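Local coordinates for protein transcriptional regulator, PadR family (Bacillus cereus, PDB 4ESB) that probably regulates transcription as a dimeric DNA-binding protein with a winged helix-turn-helix fold, at residues L15-Q20 with S29-K34; V9-I14 with E55-G60; K63-S66 with K70-Y73. All coordinates share one frame; numbering follows the deposited sequence.

Interaction 1 (L15-Q20 with S29-K34)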
loop_
_atom_site.group_PDB
_atom_site.type_symbol
_atom_site.label_atom_id
_atom_site.label_comp_id
_atom_site.label_asym_id
_atom_site.label_seq_id
_atom_site.Cartn_x
_atom_site.Cartn_y
_atom_site.Cartn_z
ATOM N N LEU A 15 -5.965 3.935 -13.040
ATOM C CA LEU A 15 -5.170 4.459 -14.144
ATOM C C LEU A 15 -4.715 3.327 -15.054
ATOM O O LEU A 15 -4.742 3.463 -16.278
ATOM C CB LEU A 15 -3.951 5.233 -13.638
ATOM C CG LEU A 15 -4.204 6.587 -12.972
ATOM C CD1 LEU A 15 -2.906 7.142 -12.408
ATOM C CD2 LEU A 15 -4.821 7.572 -13.952
ATOM N N TYR A 16 -4.301 2.210 -14.462
ATOM C CA TYR A 16 -3.861 1.069 -15.256
ATOM C C TYR A 16 -4.973 0.606 -16.183
ATOM O O TYR A 16 -4.769 0.439 -17.383
ATOM C CB TYR A 16 -3.434 -0.102 -14.374
ATOM C CG TYR A 16 -3.034 -1.303 -15.195
ATOM C CD1 TYR A 16 -1.812 -1.341 -15.852
ATOM C CD2 TYR A 16 -3.889 -2.388 -15.339
ATOM C CE1 TYR A 16 -1.445 -2.430 -16.618
ATOM C CE2 TYR A 16 -3.530 -3.483 -16.102
ATOM C CZ TYR A 16 -2.307 -3.498 -16.739
ATOM O OH TYR A 16 -1.947 -4.584 -17.500
ATOM N N ILE A 17 -6.152 0.397 -15.609
ATOM C CA ILE A 17 -7.291 -0.116 -16.356
ATOM C C ILE A 17 -7.681 0.835 -17.480
ATOM O O ILE A 17 -7.863 0.411 -18.622
ATOM C CB ILE A 17 -8.496 -0.360 -15.428
ATOM C CG1 ILE A 17 -8.273 -1.639 -14.618
ATOM C CG2 ILE A 17 -9.784 -0.469 -16.232
ATOM C CD1 ILE A 17 -9.101 -1.724 -13.355
ATOM N N ILE A 18 -7.802 2.119 -17.159
ATOM C CA ILE A 18 -8.168 3.121 -18.155
ATOM C C ILE A 18 -7.096 3.254 -19.233
ATOM O O ILE A 18 -7.409 3.534 -20.391
ATOM C CB ILE A 18 -8.417 4.499 -17.508
ATOM C CG1 ILE A 18 -9.621 4.427 -16.561
ATOM C CG2 ILE A 18 -8.654 5.552 -18.580
ATOM C CD1 ILE A 18 -10.048 5.765 -15.989
ATOM N N SER A 19 -5.835 3.052 -18.857
ATOM C CA SER A 19 -4.736 3.163 -19.814
ATOM C C SER A 19 -4.825 2.059 -20.860
ATOM O O SER A 19 -4.339 2.210 -21.982
ATOM C CB SER A 19 -3.374 3.121 -19.104
ATOM O OG SER A 19 -2.932 1.799 -18.841
ATOM N N GLN A 20 -5.461 0.954 -20.489
ATOM C CA GLN A 20 -5.527 -0.218 -21.352
ATOM C C GLN A 20 -6.797 -0.245 -22.192
ATOM O O GLN A 20 -6.826 -0.864 -23.256
ATOM C CB GLN A 20 -5.417 -1.497 -20.520
ATOM C CG GLN A 20 -4.047 -1.704 -19.892
ATOM C CD GLN A 20 -2.943 -1.823 -20.930
ATOM O OE1 GLN A 20 -3.066 -2.574 -21.898
ATOM N NE2 GLN A 20 -1.861 -1.074 -20.735
ATOM N N SER A 29 -16.150 0.104 -12.736
ATOM C CA SER A 29 -16.372 -0.477 -11.415
ATOM C C SER A 29 -16.655 -1.974 -11.495
ATOM O O SER A 29 -16.328 -2.723 -10.573
ATOM C CB SER A 29 -17.526 0.228 -10.710
ATOM O OG SER A 29 -18.765 -0.226 -11.203
ATOM N N THR A 30 -17.271 -2.409 -12.589
ATOM C CA THR A 30 -17.497 -3.835 -12.799
ATOM C C THR A 30 -16.156 -4.551 -12.901
ATOM O O THR A 30 -15.939 -5.572 -12.249
ATOM C CB THR A 30 -18.319 -4.122 -14.073
ATOM O OG1 THR A 30 -19.657 -3.638 -13.907
ATOM C CG2 THR A 30 -18.366 -5.621 -14.351
ATOM N N LYS A 31 -15.254 -4.008 -13.716
ATOM C CA LYS A 31 -13.922 -4.585 -13.859
ATOM C C LYS A 31 -13.189 -4.585 -12.520
ATOM O O LYS A 31 -12.533 -5.561 -12.166
ATOM C CB LYS A 31 -13.102 -3.828 -14.906
ATOM C CG LYS A 31 -13.546 -4.061 -16.345
ATOM C CD LYS A 31 -12.457 -3.640 -17.321
ATOM C CE LYS A 31 -12.977 -3.503 -18.744
ATOM N NZ LYS A 31 -13.355 -4.808 -19.356
ATOM N N LEU A 32 -13.308 -3.490 -11.773
ATOM C CA LEU A 32 -12.671 -3.396 -10.463
ATOM C C LEU A 32 -13.201 -4.489 -9.546
ATOM O O LEU A 32 -12.423 -5.157 -8.866
ATOM C CB LEU A 32 -12.899 -2.015 -9.834
ATOM C CG LEU A 32 -12.106 -0.838 -10.417
ATOM C CD1 LEU A 32 -12.528 0.465 -9.759
ATOM C CD2 LEU A 32 -10.608 -1.046 -10.250
ATOM N N ASN A 33 -14.521 -4.674 -9.530
ATOM C CA ASN A 33 -15.136 -5.734 -8.734
ATOM C C ASN A 33 -14.586 -7.109 -9.090
ATOM O O ASN A 33 -14.221 -7.888 -8.211
ATOM C CB ASN A 33 -16.654 -5.749 -8.926
ATOM C CG ASN A 33 -17.338 -4.571 -8.270
ATOM O OD1 ASN A 33 -16.810 -3.965 -7.337
ATOM N ND2 ASN A 33 -18.531 -4.244 -8.749
ATOM N N LYS A 34 -14.528 -7.403 -10.386
ATOM C CA LYS A 34 -14.185 -8.744 -10.846
ATOM C C LYS A 34 -12.679 -9.011 -10.798
ATOM O O LYS A 34 -12.238 -10.138 -11.019
ATOM C CB LYS A 34 -14.728 -8.983 -12.260
ATOM C CG LYS A 34 -14.520 -10.402 -12.758
ATOM C CD LYS A 34 -15.276 -10.669 -14.041
ATOM C CE LYS A 34 -15.039 -12.091 -14.510
ATOM N NZ LYS A 34 -15.752 -12.398 -15.776
#
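Ile17 reaches across from helix 10-20 and puts its CD1 methyl 3.5 Å from CD2 of Leu32 on helix 25-34. It has the most surface buried here, and its CB points at the facing helix. The first torsion sets CG1 anti to the carbonyl carbon (chi1 -76°), and the nearly extended second torsion (chi2 159°) reaches CD1 out toward helix 25-34. Leu32 approaches differently: its CB leaves the backbone at a slant to helix 10-20, and of its two methyls it is CD2 that closes on Ile17. The two side chains cross obliquely, so one methyl meets another rather than two flanks lying alongside.

The second branch of Ile17 serves a separate neighbour. Its CG2 lies 4.3 Å from CD of Lys31, a loose contact with the aliphatic part of the lysine, whose CB also points at helix 10-20. Beyond CD the chain turns off toward polar company, and NZ makes a long, weak ion pair with Glu21. Lys31 thus borders the apolar patch while its charge stays outside it. No hydrogen bond links the segments, and the backbones come no closer than 8.4 Å between CA atoms, those of Ile17 and Lys31. The joint is purely apolar and fairly small.

Other groups complete the surroundings. Leu101 of the second subunit packs on Ile17, and Phe37 and Val40 from the following loop touch Leu32, so both residues of the methyl contact are buried. This is the packing of the first helix of a winged helix-turn-helix domain on the second, the helix that precedes helix 42-54, which in this fold is the usual recognition helix.

Interaction 2 (V9-I14 with E55-G60)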
loop_
_atom_site.group_PDB
_atom_site.type_symbol
_atom_site.label_atom_id
_atom_site.label_comp_id
_atom_site.label_asym_id
_atom_site.label_seq_id
_atom_site.Cartn_x
_atom_site.Cartn_y
_atom_site.Cartn_z
ATOM N N VAL A 9 -3.942 2.018 -3.243
ATOM C CA VAL A 9 -3.522 1.581 -4.569
ATOM C C VAL A 9 -4.640 1.650 -5.609
ATOM O O VAL A 9 -4.451 1.247 -6.755
ATOM C CB VAL A 9 -3.023 0.126 -4.523
ATOM C CG1 VAL A 9 -1.883 -0.015 -3.525
ATOM C CG2 VAL A 9 -4.169 -0.813 -4.169
ATOM N N LEU A 10 -5.801 2.160 -5.213
ATOM C CA LEU A 10 -6.975 2.142 -6.080
ATOM C C LEU A 10 -6.845 3.131 -7.237
ATOM O O LEU A 10 -7.236 2.830 -8.366
ATOM C CB LEU A 10 -8.236 2.436 -5.266
ATOM C CG LEU A 10 -9.571 2.464 -6.013
ATOM C CD1 LEU A 10 -9.893 1.113 -6.638
ATOM C CD2 LEU A 10 -10.675 2.887 -5.062
ATOM N N GLU A 11 -6.300 4.309 -6.955
ATOM C CA GLU A 11 -6.083 5.315 -7.988
ATOM C C GLU A 11 -5.162 4.771 -9.077
ATOM O O GLU A 11 -5.394 4.988 -10.265
ATOM C CB GLU A 11 -5.489 6.587 -7.376
ATOM C CG GLU A 11 -5.198 7.691 -8.381
ATOM C CD GLU A 11 -5.111 9.062 -7.735
ATOM O OE1 GLU A 11 -5.346 9.162 -6.514
ATOM O OE2 GLU A 11 -4.810 10.041 -8.450
ATOM N N GLY A 12 -4.123 4.055 -8.662
ATOM C CA GLY A 12 -3.163 3.486 -9.592
ATOM C C GLY A 12 -3.749 2.382 -10.450
ATOM O O GLY A 12 -3.432 2.267 -11.633
ATOM N N CYS A 13 -4.609 1.563 -9.855
ATOM C CA CYS A 13 -5.226 0.456 -10.580
ATOM C C CYS A 13 -6.283 0.977 -11.545
ATOM O O CYS A 13 -6.514 0.397 -12.603
ATOM C CB CYS A 13 -5.842 -0.545 -9.603
ATOM S SG CYS A 13 -4.611 -1.465 -8.646
ATOM N N ILE A 14 -6.924 2.075 -11.167
ATOM C CA ILE A 14 -7.859 2.758 -12.050
ATOM C C ILE A 14 -7.130 3.332 -13.265
ATOM O O ILE A 14 -7.613 3.226 -14.392
ATOM C CB ILE A 14 -8.615 3.878 -11.308
ATOM C CG1 ILE A 14 -9.745 3.271 -10.478
ATOM C CG2 ILE A 14 -9.174 4.902 -12.293
ATOM C CD1 ILE A 14 -10.530 4.273 -9.661
ATOM N N GLU A 55 -7.420 16.864 -11.660
ATOM C CA GLU A 55 -5.964 16.867 -11.673
ATOM C C GLU A 55 -5.425 16.444 -13.038
ATOM O O GLU A 55 -4.219 16.297 -13.219
ATOM C CB GLU A 55 -5.422 15.947 -10.585
ATOM C CG GLU A 55 -6.026 16.189 -9.210
ATOM C CD GLU A 55 -5.462 15.246 -8.171
ATOM O OE1 GLU A 55 -4.881 14.215 -8.571
ATOM O OE2 GLU A 55 -5.599 15.532 -6.965
ATOM N N LYS A 56 -6.331 16.242 -13.989
ATOM C CA LYS A 56 -5.960 16.011 -15.379
ATOM C C LYS A 56 -5.212 14.695 -15.585
ATOM O O LYS A 56 -4.365 14.589 -16.475
ATOM C CB LYS A 56 -5.115 17.182 -15.890
ATOM C CG LYS A 56 -5.771 18.545 -15.676
ATOM C CD LYS A 56 -6.412 19.062 -16.953
ATOM C CE LYS A 56 -7.592 19.976 -16.659
ATOM N NZ LYS A 56 -8.633 19.873 -17.719
ATOM N N LEU A 57 -5.528 13.694 -14.768
ATOM C CA LEU A 57 -4.940 12.368 -14.924
ATOM C C LEU A 57 -5.755 11.557 -15.919
ATOM O O LEU A 57 -5.218 10.731 -16.654
ATOM C CB LEU A 57 -4.903 11.635 -13.585
ATOM C CG LEU A 57 -4.116 12.316 -12.468
ATOM C CD1 LEU A 57 -4.154 11.459 -11.217
ATOM C CD2 LEU A 57 -2.682 12.585 -12.897
ATOM N N ILE A 58 -7.061 11.793 -15.926
ATOM C CA ILE A 58 -7.954 11.145 -16.873
ATOM C C ILE A 58 -8.915 12.183 -17.426
ATOM O O ILE A 58 -9.036 13.282 -16.889
ATOM C CB ILE A 58 -8.745 9.997 -16.217
ATOM C CG1 ILE A 58 -9.686 10.542 -15.140
ATOM C CG2 ILE A 58 -7.787 8.971 -15.622
ATOM C CD1 ILE A 58 -10.561 9.488 -14.495
ATOM N N GLU A 59 -9.598 11.829 -18.505
ATOM C CA GLU A 59 -10.494 12.758 -19.176
ATOM C C GLU A 59 -11.646 12.001 -19.814
ATOM O O GLU A 59 -11.437 11.015 -20.519
ATOM C CB GLU A 59 -9.730 13.541 -20.243
ATOM C CG GLU A 59 -10.580 14.528 -21.017
ATOM C CD GLU A 59 -9.867 15.075 -22.244
ATOM O OE1 GLU A 59 -8.645 14.852 -22.369
ATOM O OE2 GLU A 59 -10.526 15.717 -23.088
ATOM N N GLY A 60 -12.865 12.466 -19.566
ATOM C CA GLY A 60 -14.042 11.847 -20.139
ATOM C C GLY A 60 -14.490 12.560 -21.397
ATOM O O GLY A 60 -14.468 13.786 -21.463
#
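Glu11 holds its CG anti to the backbone N (chi1 179°) and runs on extended, which carries its carboxylate off helix 10-20 to Leu57 and Glu55. Leu57 answers with a first torsion of -59° that sets CG beside its own backbone N, presenting CD1 to the acid. The glutamate and leucine side chains cross at about a right angle, and Glu11 OE2 comes 3.2 Å from Leu57 CD1, a tight approach of a carboxylate oxygen to a methyl.

The same oxygen lies 4.2 Å from OE1 of Glu55, whose extended side chain also meets Glu11 at about a right angle, the two carboxylate planes being turned 41° from each other. Two acids this close would be expected to repel, and Arg51 on helix 42-54 probably relieves this: it forms a salt bridge with OE2 of Glu55 and a long, weak ion pair with Glu11. Any pull on the ionisation of Glu11 would therefore be tempered by that guanidinium.

The turn carrying Glu55 and Leu57 is shaped by Lys56, whose positive phi closes a Schellman motif at the end of helix 42-54. The chain is thereby redirected into strand 58-64. Leu57 is already paired through its backbone with Thr77, beyond strand 70-76, while Gln83 of helix 78-101 lies against both Glu11 and Leu57. Leu48 and Met52 of helix 42-54 also touch Glu11. The contact thus sits where helix 10-20 meets helices 42-54 and 78-101 at the start of the hairpin strand.

Interaction 3 (K63-S66 with K70-Y73). With GOL (glycerol), chain F; SO4 (sulfate ion), chain B.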
loop_
_atom_site.group_PDB
_atom_site.type_symbol
_atom_site.label_atom_id
_atom_site.label_comp_id
_atom_site.label_asym_id
_atom_site.label_seq_id
_atom_site.Cartn_x
_atom_site.Cartn_y
_atom_site.Cartn_z
ATOM N N LYS A 63 -18.594 9.617 -26.278
ATOM C CA LYS A 63 -18.495 8.835 -27.505
ATOM C C LYS A 63 -19.720 7.952 -27.675
ATOM O O LYS A 63 -20.416 7.644 -26.710
ATOM C CB LYS A 63 -17.236 7.965 -27.500
ATOM C CG LYS A 63 -15.950 8.758 -27.544
ATOM C CD LYS A 63 -14.726 7.866 -27.642
ATOM C CE LYS A 63 -14.699 7.079 -28.939
ATOM N NZ LYS A 63 -13.330 6.581 -29.249
ATOM N N ALA A 64 -19.979 7.547 -28.913
ATOM C CA ALA A 64 -21.050 6.606 -29.191
ATOM C C ALA A 64 -20.555 5.200 -28.900
ATOM O O ALA A 64 -19.406 4.860 -29.185
ATOM C CB ALA A 64 -21.506 6.719 -30.632
ATOM N N SER A 65 -21.432 4.389 -28.327
ATOM C CA SER A 65 -21.085 3.034 -27.942
ATOM C C SER A 65 -21.183 2.120 -29.153
ATOM O O SER A 65 -21.821 2.466 -30.148
ATOM C CB SER A 65 -22.044 2.570 -26.850
ATOM O OG SER A 65 -21.622 1.367 -26.246
ATOM N N SER A 66 -20.548 0.956 -29.078
ATOM C CA SER A 66 -20.663 -0.028 -30.147
ATOM C C SER A 66 -22.133 -0.314 -30.446
ATOM O O SER A 66 -22.477 -0.770 -31.535
ATOM C CB SER A 66 -19.944 -1.326 -29.773
ATOM O OG SER A 66 -20.408 -1.834 -28.536
ATOM N N LYS A 70 -24.906 7.057 -26.463
ATOM C CA LYS A 70 -23.706 7.813 -26.130
ATOM C C LYS A 70 -23.411 7.786 -24.637
ATOM O O LYS A 70 -24.272 8.088 -23.809
ATOM C CB LYS A 70 -23.827 9.252 -26.629
ATOM C CG LYS A 70 -23.606 9.369 -28.125
ATOM C CD LYS A 70 -23.890 10.763 -28.647
ATOM C CE LYS A 70 -23.892 10.766 -30.167
ATOM N NZ LYS A 70 -24.283 12.082 -30.740
ATOM N N ARG A 71 -22.178 7.416 -24.307
ATOM C CA ARG A 71 -21.744 7.298 -22.924
ATOM C C ARG A 71 -20.514 8.167 -22.691
ATOM O O ARG A 71 -19.857 8.595 -23.639
ATOM C CB ARG A 71 -21.412 5.842 -22.606
ATOM C CG ARG A 71 -22.571 4.877 -22.803
ATOM C CD ARG A 71 -22.156 3.446 -22.499
ATOM N NE ARG A 71 -23.243 2.495 -22.715
ATOM C CZ ARG A 71 -24.258 2.310 -21.875
ATOM N NH1 ARG A 71 -24.343 3.017 -20.754
ATOM N NH2 ARG A 71 -25.197 1.419 -22.158
ATOM N N LYS A 72 -20.206 8.419 -21.425
ATOM C CA LYS A 72 -19.031 9.198 -21.062
ATOM C C LYS A 72 -17.851 8.268 -20.786
ATOM O O LYS A 72 -17.685 7.775 -19.669
ATOM C CB LYS A 72 -19.332 10.075 -19.844
ATOM C CG LYS A 72 -18.166 10.932 -19.377
ATOM C CD LYS A 72 -18.639 12.069 -18.477
ATOM C CE LYS A 72 -17.466 12.816 -17.860
ATOM N NZ LYS A 72 -17.857 13.614 -16.662
ATOM N N TYR A 73 -17.041 8.030 -21.815
ATOM C CA TYR A 73 -15.882 7.152 -21.705
ATOM C C TYR A 73 -14.676 7.931 -21.192
ATOM O O TYR A 73 -14.450 9.069 -21.595
ATOM C CB TYR A 73 -15.540 6.540 -23.064
ATOM C CG TYR A 73 -16.512 5.482 -23.543
ATOM C CD1 TYR A 73 -16.339 4.147 -23.201
ATOM C CD2 TYR A 73 -17.594 5.817 -24.347
ATOM C CE1 TYR A 73 -17.220 3.175 -23.642
ATOM C CE2 TYR A 73 -18.478 4.853 -24.793
ATOM C CZ TYR A 73 -18.287 3.534 -24.438
ATOM O OH TYR A 73 -19.166 2.571 -24.878
HETATM C C1 GOL F . -22.590 -1.051 -25.184
HETATM O O1 GOL F . -23.527 -0.076 -24.782
HETATM C C2 GOL F . -21.296 -0.866 -24.397
HETATM O O2 GOL F . -21.317 -1.667 -23.236
HETATM C C3 GOL F . -20.096 -1.241 -25.261
HETATM O O3 GOL F . -18.947 -0.564 -24.800
HETATM S S SO4 B . -22.724 6.587 -18.822
HETATM O O1 SO4 B . -23.366 5.402 -19.383
HETATM O O2 SO4 B . -23.671 7.701 -18.815
HETATM O O3 SO4 B . -22.283 6.310 -17.458
HETATM O O4 SO4 B . -21.569 6.944 -19.629
#
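Tyr73 turns the edge of its ring to the opposite strand: the carbonyl oxygen of Lys63 lies near the ring plane, while CB of Lys63 approaches CD2 of Tyr73 obliquely at 3.8 Å. The backbones hold this arrangement. Lys63 and Arg71 form an antiparallel hydrogen-bonded pair, in which Arg71 N donates to Lys63 O at 3.0 Å and Lys63 N to Arg71 O at 3.1 Å. The neighbouring pair, Ala64 with Lys70, is non-hydrogen-bonded; CG of Lys70 lies 3.9 Å from CA of Ala64, and the rest of the lysine leads away.

At the hairpin end Ser65 brings its OG 3.1 Å from Tyr73 OH, although the serine oxygen is placed less surely because it crowds a bound glycerol. The phenol also shares a hydrogen bond with O3 of that glycerol. Its chain straight from CG to NE, Arg71 carries its guanidinium out from the face of the sheet it shares with Lys63, with glycerol O1 and sulfate O1 at its edge, near the plane of the group. NH1 donates to sulfate O1 at 2.9 Å, and NE makes a weak bond to glycerol O1. The backbone N of Lys72 holds the sulfate through O4 at 2.7 Å, at an angle of 160°.

Tyr24 completes the site, giving Arg71 a cation-pi partner and meeting the Tyr73 ring nearly at right angles. This is the hairpin wing of a winged helix-turn-helix domain; its basic, sulfate-binding strand is consistent with a wing that meets DNA phosphates, though the sulfate probably comes from the crystallisation liquor.

Overall arrangement
Interactions 1 and 2 are close neighbours, their centres 10 Å apart, and share helix 10-20. Leu15 and Ile18 of that helix pack on Ile58, and Ile14 packs on Leu32, merging the two into one core. Along the chain, both segments of interaction 1 fall between those of interaction 2, and interaction 3 follows. It lies farther out, 17 Å from interaction 1 and 19 Å from interaction 2 between centres, with Gly60 touching Lys72. Strand 58-64, which starts at the helical core beside the second subunit's contacts, carries the chain out into the hairpin it forms with strand 70-76, as expected of a dimeric winged-helix DNA-binding protein.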